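Local coordinates for protein phosphatidylinositol-specific phospholipase C (Listeria monocytogenes, PDB 2PLC) that belongs to the phosphatidylinositol-specific phospholipase C family of enzymes, whose X domain is counted among the TIM-barrel folds, at residues A[236-239]-A[240-244]; A[262-265]-A[266-270]. All coordinates share one frame; numbering follows the deposited sequence.

Contact 1: A[236-239]-A[240-244]; sequences KVEQ and FVLNL
Val-241 lies one turn beyond Val-237 on the same helix, and its side chain rests against that earlier turn. The main-chain bond comes first: Val-241 N donates to Val-237 O over 3.0 Å, with an N-H...O angle of 156°. From there the side chain can be followed outward. CB sits beside two carbonyls, 3.6 Å from Val-237 O and slightly farther from the oxygen of Glu-238. At CB the valine forks. CG1 is trans to the backbone N (chi1 180°), which leaves CG2 beside that nitrogen and turned back along the helix; CG2 lies 3.0 Å from Val-237 O, a tight approach, and reaches CG1 of Val-237 at 4.2 Å. The two valines touch through one methyl each, their side chains crossing at a slant. Valine suits both places because it is short and wholly apolar, fitting between its own helix and the hydrophobic residues that cover it.

The next residue along repeats the i to i+4 pattern. Leu-242 N bonds to Glu-238 O at 3.0 Å, and the leucine folds over the same oxygen, with CD2 at 3.7 Å and CD1 at 3.8 Å from Glu-238 O. Phe-240 instead swings its ring outward, leaving CB 3.5 Å from Val-237 O while the flat, apolar ring serves a neighbouring helix.

Helix 226-246 links strands 212-216 and 253-257 as the connection of a beta-alpha-beta unit. Val-237 packs on Phe-195 and Ile-198 of helix 191-207, Phe-240 on Val-199 and Ala-202 of that helix, and Val-241 on Leu-252, just before strand 253-257. Glu-238 reaches across to helix 262-269, where its carboxylate is hydrogen-bonded to Thr-264 OG1 and packs on Gln-263, and Leu-242 meets Asn-267 there.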
ATOM      1  N   LYS A 236       4.664 -17.352  -8.632  1.00 19.32           N
ATOM      2  CA  LYS A 236       3.433 -18.121  -8.699  1.00 20.07           C
ATOM      3  C   LYS A 236       2.264 -17.171  -8.901  1.00 22.75           C
ATOM      4  O   LYS A 236       1.386 -17.427  -9.724  1.00 22.88           O
ATOM      5  CB  LYS A 236       3.243 -18.944  -7.428  1.00 17.47           C
ATOM      6  CG  LYS A 236       4.243 -20.069  -7.292  1.00 27.70           C
ATOM      7  CD  LYS A 236       4.140 -20.774  -5.941  1.00 29.83           C
ATOM      8  CE  LYS A 236       2.831 -21.518  -5.788  1.00 30.99           C
ATOM      9  NZ  LYS A 236       2.652 -22.521  -6.872  1.00 35.18           N
ATOM     10  N   VAL A 237       2.279 -16.063  -8.163  1.00 20.23           N
ATOM     11  CA  VAL A 237       1.224 -15.059  -8.263  1.00 19.74           C
ATOM     12  C   VAL A 237       1.272 -14.364  -9.626  1.00 18.88           C
ATOM     13  O   VAL A 237       0.237 -14.047 -10.206  1.00 22.40           O
ATOM     14  CB  VAL A 237       1.337 -14.017  -7.125  1.00 22.49           C
ATOM     15  CG1 VAL A 237       0.332 -12.888  -7.331  1.00 25.44           C
ATOM     16  CG2 VAL A 237       1.096 -14.692  -5.782  1.00 13.67           C
ATOM     17  N   GLU A 238       2.474 -14.153 -10.144  1.00 16.77           N
ATOM     18  CA  GLU A 238       2.643 -13.511 -11.440  1.00 20.18           C
ATOM     19  C   GLU A 238       2.016 -14.334 -12.570  1.00 24.78           C
ATOM     20  O   GLU A 238       1.361 -13.780 -13.456  1.00 28.26           O
ATOM     21  CB  GLU A 238       4.122 -13.287 -11.723  1.00 22.20           C
ATOM     22  CG  GLU A 238       4.391 -12.471 -12.970  1.00 25.96           C
ATOM     23  CD  GLU A 238       5.871 -12.288 -13.244  1.00 32.74           C
ATOM     24  OE1 GLU A 238       6.703 -12.535 -12.338  1.00 37.22           O
ATOM     25  OE2 GLU A 238       6.204 -11.893 -14.378  1.00 37.10           O
ATOM     26  N   GLN A 239       2.215 -15.650 -12.528  1.00 26.74           N
ATOM     27  CA  GLN A 239       1.661 -16.555 -13.537  1.00 30.26           C
ATOM     28  C   GLN A 239       0.147 -16.638 -13.439  1.00 31.69           C
ATOM     29  O   GLN A 239      -0.543 -16.791 -14.446  1.00 30.64           O
ATOM     30  CB  GLN A 239       2.244 -17.948 -13.377  1.00 35.89           C
ATOM     31  CG  GLN A 239       3.667 -18.070 -13.850  1.00 51.97           C
ATOM     32  CD  GLN A 239       4.273 -19.400 -13.474  1.00 63.52           C
ATOM     33  OE1 GLN A 239       3.588 -20.426 -13.460  1.00 66.20           O
ATOM     34  NE2 GLN A 239       5.562 -19.392 -13.146  1.00 69.25           N
ATOM     35  N   PHE A 240      -0.357 -16.559 -12.212  1.00 25.95           N
ATOM     36  CA  PHE A 240      -1.784 -16.610 -11.955  1.00 20.46           C
ATOM     37  C   PHE A 240      -2.465 -15.382 -12.559  1.00 27.14           C
ATOM     38  O   PHE A 240      -3.525 -15.497 -13.174  1.00 30.50           O
ATOM     39  CB  PHE A 240      -2.033 -16.667 -10.453  1.00 24.19           C
ATOM     40  CG  PHE A 240      -3.478 -16.607 -10.079  1.00 28.86           C
ATOM     41  CD1 PHE A 240      -4.327 -17.668 -10.367  1.00 29.00           C
ATOM     42  CD2 PHE A 240      -3.992 -15.490  -9.428  1.00 33.80           C
ATOM     43  CE1 PHE A 240      -5.667 -17.622 -10.007  1.00 32.39           C
ATOM     44  CE2 PHE A 240      -5.335 -15.433  -9.065  1.00 39.00           C
ATOM     45  CZ  PHE A 240      -6.175 -16.502  -9.354  1.00 32.11           C
ATOM     46  N   VAL A 241      -1.835 -14.219 -12.393  1.00 26.13           N
ATOM     47  CA  VAL A 241      -2.352 -12.960 -12.917  1.00 23.07           C
ATOM     48  C   VAL A 241      -2.306 -12.968 -14.445  1.00 26.85           C
ATOM     49  O   VAL A 241      -3.224 -12.483 -15.099  1.00 30.99           O
ATOM     50  CB  VAL A 241      -1.552 -11.759 -12.374  1.00 20.22           C
ATOM     51  CG1 VAL A 241      -2.103 -10.458 -12.932  1.00 20.73           C
ATOM     52  CG2 VAL A 241      -1.609 -11.743 -10.852  1.00 22.03           C
ATOM     53  N   LEU A 242      -1.247 -13.544 -15.007  1.00 24.93           N
ATOM     54  CA  LEU A 242      -1.096 -13.633 -16.462  1.00 30.05           C
ATOM     55  C   LEU A 242      -2.214 -14.475 -17.085  1.00 30.56           C
ATOM     56  O   LEU A 242      -2.745 -14.135 -18.144  1.00 32.78           O
ATOM     57  CB  LEU A 242       0.277 -14.221 -16.806  1.00 28.08           C
ATOM     58  CG  LEU A 242       1.357 -13.253 -17.302  1.00 27.47           C
ATOM     59  CD1 LEU A 242       1.118 -11.860 -16.764  1.00 29.59           C
ATOM     60  CD2 LEU A 242       2.735 -13.767 -16.919  1.00 20.25           C
ATOM     61  N   ASN A 243      -2.581 -15.557 -16.404  1.00 32.90           N
ATOM     62  CA  ASN A 243      -3.645 -16.447 -16.859  1.00 37.39           C
ATOM     63  C   ASN A 243      -4.992 -15.719 -16.856  1.00 34.09           C
ATOM     64  O   ASN A 243      -5.723 -15.742 -17.845  1.00 36.09           O
ATOM     65  CB  ASN A 243      -3.722 -17.670 -15.939  1.00 46.13           C
ATOM     66  CG  ASN A 243      -4.787 -18.662 -16.371  1.00 59.56           C
ATOM     67  OD1 ASN A 243      -5.490 -19.239 -15.536  1.00 65.09           O
ATOM     68  ND2 ASN A 243      -4.912 -18.867 -17.680  1.00 68.15           N
ATOM     69  N   LEU A 244      -5.305 -15.091 -15.726  1.00 31.91           N
ATOM     70  CA  LEU A 244      -6.546 -14.345 -15.539  1.00 30.76           C
ATOM     71  C   LEU A 244      -6.700 -13.198 -16.535  1.00 31.69           C
ATOM     72  O   LEU A 244      -7.815 -12.788 -16.845  1.00 34.65           O
ATOM     73  CB  LEU A 244      -6.620 -13.814 -14.109  1.00 29.61           C
ATOM     74  CG  LEU A 244      -7.586 -14.515 -13.153  1.00 34.41           C
ATOM     75  CD1 LEU A 244      -7.516 -16.031 -13.289  1.00 37.94           C
ATOM     76  CD2 LEU A 244      -7.274 -14.077 -11.739  1.00 35.15           C
TER

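Contact 2: A[262-265]-A[266-270]; sequences KQTI and KNIIK
Ile-265 O is approached by two backbone N-H groups: Ile-269 N donates the firmer bond, 3.1 Å at 155°, and Ile-268 N adds a weak one to Ile-265 O at 3.3 Å and 125°. The side chain of Ile-269 crowds the same oxygen, its CG1 3.2 Å from Ile-265 O. Because CG1 stands beside its own backbone N (chi1 -68°), it folds back toward the preceding turn and carries CD1 to 4.1 Å from CG2 of Ile-265. Ile-268 does likewise one step earlier, its CG1 lying 3.2 Å from Thr-264 O. These isoleucines suit a buried face: all three touch Pro-22 of strand 20-24, and Ile-268 also reaches Leu-255 and Met-257 of strand 253-257.

On other sides the chemistry is polar. Asn-267 N bonds to Gln-263 O at 3.1 Å, while Asn-267 ND2 makes a weak hydrogen bond to Glu-238 OE2, which suits an amide at a partly exposed seam between helices. Lys-266 lays CG against the carbonyl of Lys-262, then runs out extended, as befits an exposed lysine. The helix is thus amphipathic: its isoleucines face strands and nearby loops, its lysines are exposed, and Thr-264 and Asn-267 face helix 226-246.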
ATOM      1  N   LYS A 262      10.668  -5.822 -11.112  1.00 27.60           N
ATOM      2  CA  LYS A 262      10.147  -4.895 -12.121  1.00 29.04           C
ATOM      3  C   LYS A 262       9.165  -5.591 -13.062  1.00 25.13           C
ATOM      4  O   LYS A 262       8.148  -5.016 -13.449  1.00 25.09           O
ATOM      5  CB  LYS A 262      11.298  -4.332 -12.958  1.00 34.05           C
ATOM      6  CG  LYS A 262      12.412  -3.642 -12.186  1.00 33.75           C
ATOM      7  CD  LYS A 262      12.134  -2.164 -11.978  1.00 44.36           C
ATOM      8  CE  LYS A 262      13.391  -1.419 -11.540  1.00 42.13           C
ATOM      9  NZ  LYS A 262      14.442  -1.423 -12.600  1.00 51.49           N
ATOM     10  N   GLN A 263       9.496  -6.830 -13.421  1.00 27.57           N
ATOM     11  CA  GLN A 263       8.702  -7.673 -14.322  1.00 29.24           C
ATOM     12  C   GLN A 263       7.316  -7.970 -13.752  1.00 29.71           C
ATOM     13  O   GLN A 263       6.297  -7.812 -14.432  1.00 23.12           O
ATOM     14  CB  GLN A 263       9.445  -8.997 -14.547  1.00 45.24           C
ATOM     15  CG  GLN A 263       8.749 -10.000 -15.451  1.00 59.82           C
ATOM     16  CD  GLN A 263       9.051  -9.773 -16.917  1.00 71.46           C
ATOM     17  OE1 GLN A 263       8.671  -8.749 -17.491  1.00 76.04           O
ATOM     18  NE2 GLN A 263       9.743 -10.730 -17.534  1.00 69.88           N
ATOM     19  N   THR A 264       7.301  -8.416 -12.498  1.00 23.93           N
ATOM     20  CA  THR A 264       6.070  -8.756 -11.799  1.00 25.18           C
ATOM     21  C   THR A 264       5.155  -7.543 -11.674  1.00 22.55           C
ATOM     22  O   THR A 264       3.944  -7.654 -11.848  1.00 27.86           O
ATOM     23  CB  THR A 264       6.366  -9.304 -10.388  1.00 23.43           C
ATOM     24  OG1 THR A 264       7.396 -10.296 -10.466  1.00 27.36           O
ATOM     25  CG2 THR A 264       5.122  -9.935  -9.789  1.00 23.63           C
ATOM     26  N   ILE A 265       5.741  -6.391 -11.363  1.00 19.57           N
ATOM     27  CA  ILE A 265       4.984  -5.155 -11.211  1.00 17.71           C
ATOM     28  C   ILE A 265       4.306  -4.771 -12.529  1.00 22.75           C
ATOM     29  O   ILE A 265       3.128  -4.402 -12.543  1.00 25.75           O
ATOM     30  CB  ILE A 265       5.894  -4.007 -10.717  1.00 18.50           C
ATOM     31  CG1 ILE A 265       6.480  -4.363  -9.347  1.00  9.06           C
ATOM     32  CG2 ILE A 265       5.109  -2.700 -10.632  1.00 10.79           C
ATOM     33  CD1 ILE A 265       7.618  -3.456  -8.897  1.00 16.18           C
ATOM     34  N   LYS A 266       5.039  -4.894 -13.634  1.00 23.64           N
ATOM     35  CA  LYS A 266       4.501  -4.565 -14.951  1.00 29.93           C
ATOM     36  C   LYS A 266       3.333  -5.463 -15.341  1.00 25.55           C
ATOM     37  O   LYS A 266       2.328  -4.992 -15.866  1.00 33.45           O
ATOM     38  CB  LYS A 266       5.586  -4.672 -16.030  1.00 35.67           C
ATOM     39  CG  LYS A 266       6.528  -3.483 -16.120  1.00 44.91           C
ATOM     40  CD  LYS A 266       7.443  -3.617 -17.329  1.00 53.12           C
ATOM     41  CE  LYS A 266       8.382  -2.430 -17.471  1.00 59.45           C
ATOM     42  NZ  LYS A 266       9.270  -2.564 -18.664  1.00 66.40           N
ATOM     43  N   ASN A 267       3.477  -6.760 -15.094  1.00 23.61           N
ATOM     44  CA  ASN A 267       2.432  -7.714 -15.434  1.00 24.42           C
ATOM     45  C   ASN A 267       1.152  -7.520 -14.640  1.00 22.92           C
ATOM     46  O   ASN A 267       0.064  -7.808 -15.137  1.00 22.19           O
ATOM     47  CB  ASN A 267       2.954  -9.146 -15.317  1.00 28.98           C
ATOM     48  CG  ASN A 267       3.883  -9.511 -16.455  1.00 28.21           C
ATOM     49  OD1 ASN A 267       3.887  -8.852 -17.491  1.00 29.56           O
ATOM     50  ND2 ASN A 267       4.666 -10.564 -16.275  1.00 28.11           N
ATOM     51  N   ILE A 268       1.275  -7.029 -13.411  1.00 19.54           N
ATOM     52  CA  ILE A 268       0.097  -6.776 -12.588  1.00 19.62           C
ATOM     53  C   ILE A 268      -0.611  -5.543 -13.157  1.00 21.18           C
ATOM     54  O   ILE A 268      -1.841  -5.500 -13.227  1.00 28.39           O
ATOM     55  CB  ILE A 268       0.470  -6.553 -11.104  1.00 17.43           C
ATOM     56  CG1 ILE A 268       1.031  -7.845 -10.515  1.00 13.73           C
ATOM     57  CG2 ILE A 268      -0.749  -6.104 -10.307  1.00 17.66           C
ATOM     58  CD1 ILE A 268       1.470  -7.721  -9.074  1.00 17.21           C
ATOM     59  N   ILE A 269       0.178  -4.565 -13.598  1.00 21.15           N
ATOM     60  CA  ILE A 269      -0.360  -3.342 -14.197  1.00 23.56           C
ATOM     61  C   ILE A 269      -1.091  -3.685 -15.503  1.00 26.44           C
ATOM     62  O   ILE A 269      -2.186  -3.174 -15.762  1.00 21.98           O
ATOM     63  CB  ILE A 269       0.764  -2.320 -14.507  1.00 18.91           C
ATOM     64  CG1 ILE A 269       1.361  -1.775 -13.209  1.00 19.70           C
ATOM     65  CG2 ILE A 269       0.231  -1.175 -15.370  1.00 20.45           C
ATOM     66  CD1 ILE A 269       2.608  -0.929 -13.422  1.00 20.12           C
ATOM     67  N   LYS A 270      -0.486  -4.563 -16.308  1.00 25.38           N
ATOM     68  CA  LYS A 270      -1.063  -4.976 -17.584  1.00 29.87           C
ATOM     69  C   LYS A 270      -2.428  -5.648 -17.450  1.00 32.03           C
ATOM     70  O   LYS A 270      -3.168  -5.748 -18.431  1.00 37.61           O
ATOM     71  CB  LYS A 270      -0.107  -5.891 -18.351  1.00 30.35           C
ATOM     72  CG  LYS A 270       1.078  -5.176 -18.969  1.00 41.81           C
ATOM     73  CD  LYS A 270       1.819  -6.105 -19.921  1.00 53.38           C
ATOM     74  CE  LYS A 270       2.954  -5.392 -20.644  1.00 62.57           C
ATOM     75  NZ  LYS A 270       3.547  -6.230 -21.729  1.00 66.41           N
TER

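Overall arrangement
Contacts 1 and 2 each take in a little over two turns of two successive helices, 226-246 and 262-269, with strand 253-257 between them in the chain. Their centres lie about 10 Å apart on the same side of the protein. Contact 1 is the more peripheral, with two of its eight touching residues buried against four in contact 2, whose isoleucines press on strands. The apolar side chains of contact 1 are divided between helix 191-207 and the loops next to strands 212-216 and 253-257. Where the two helices meet, the chemistry is mixed: a carboxylate from contact 1 grips a hydroxyl of contact 2 beside an aliphatic touch, so both kinds of interaction share one interface.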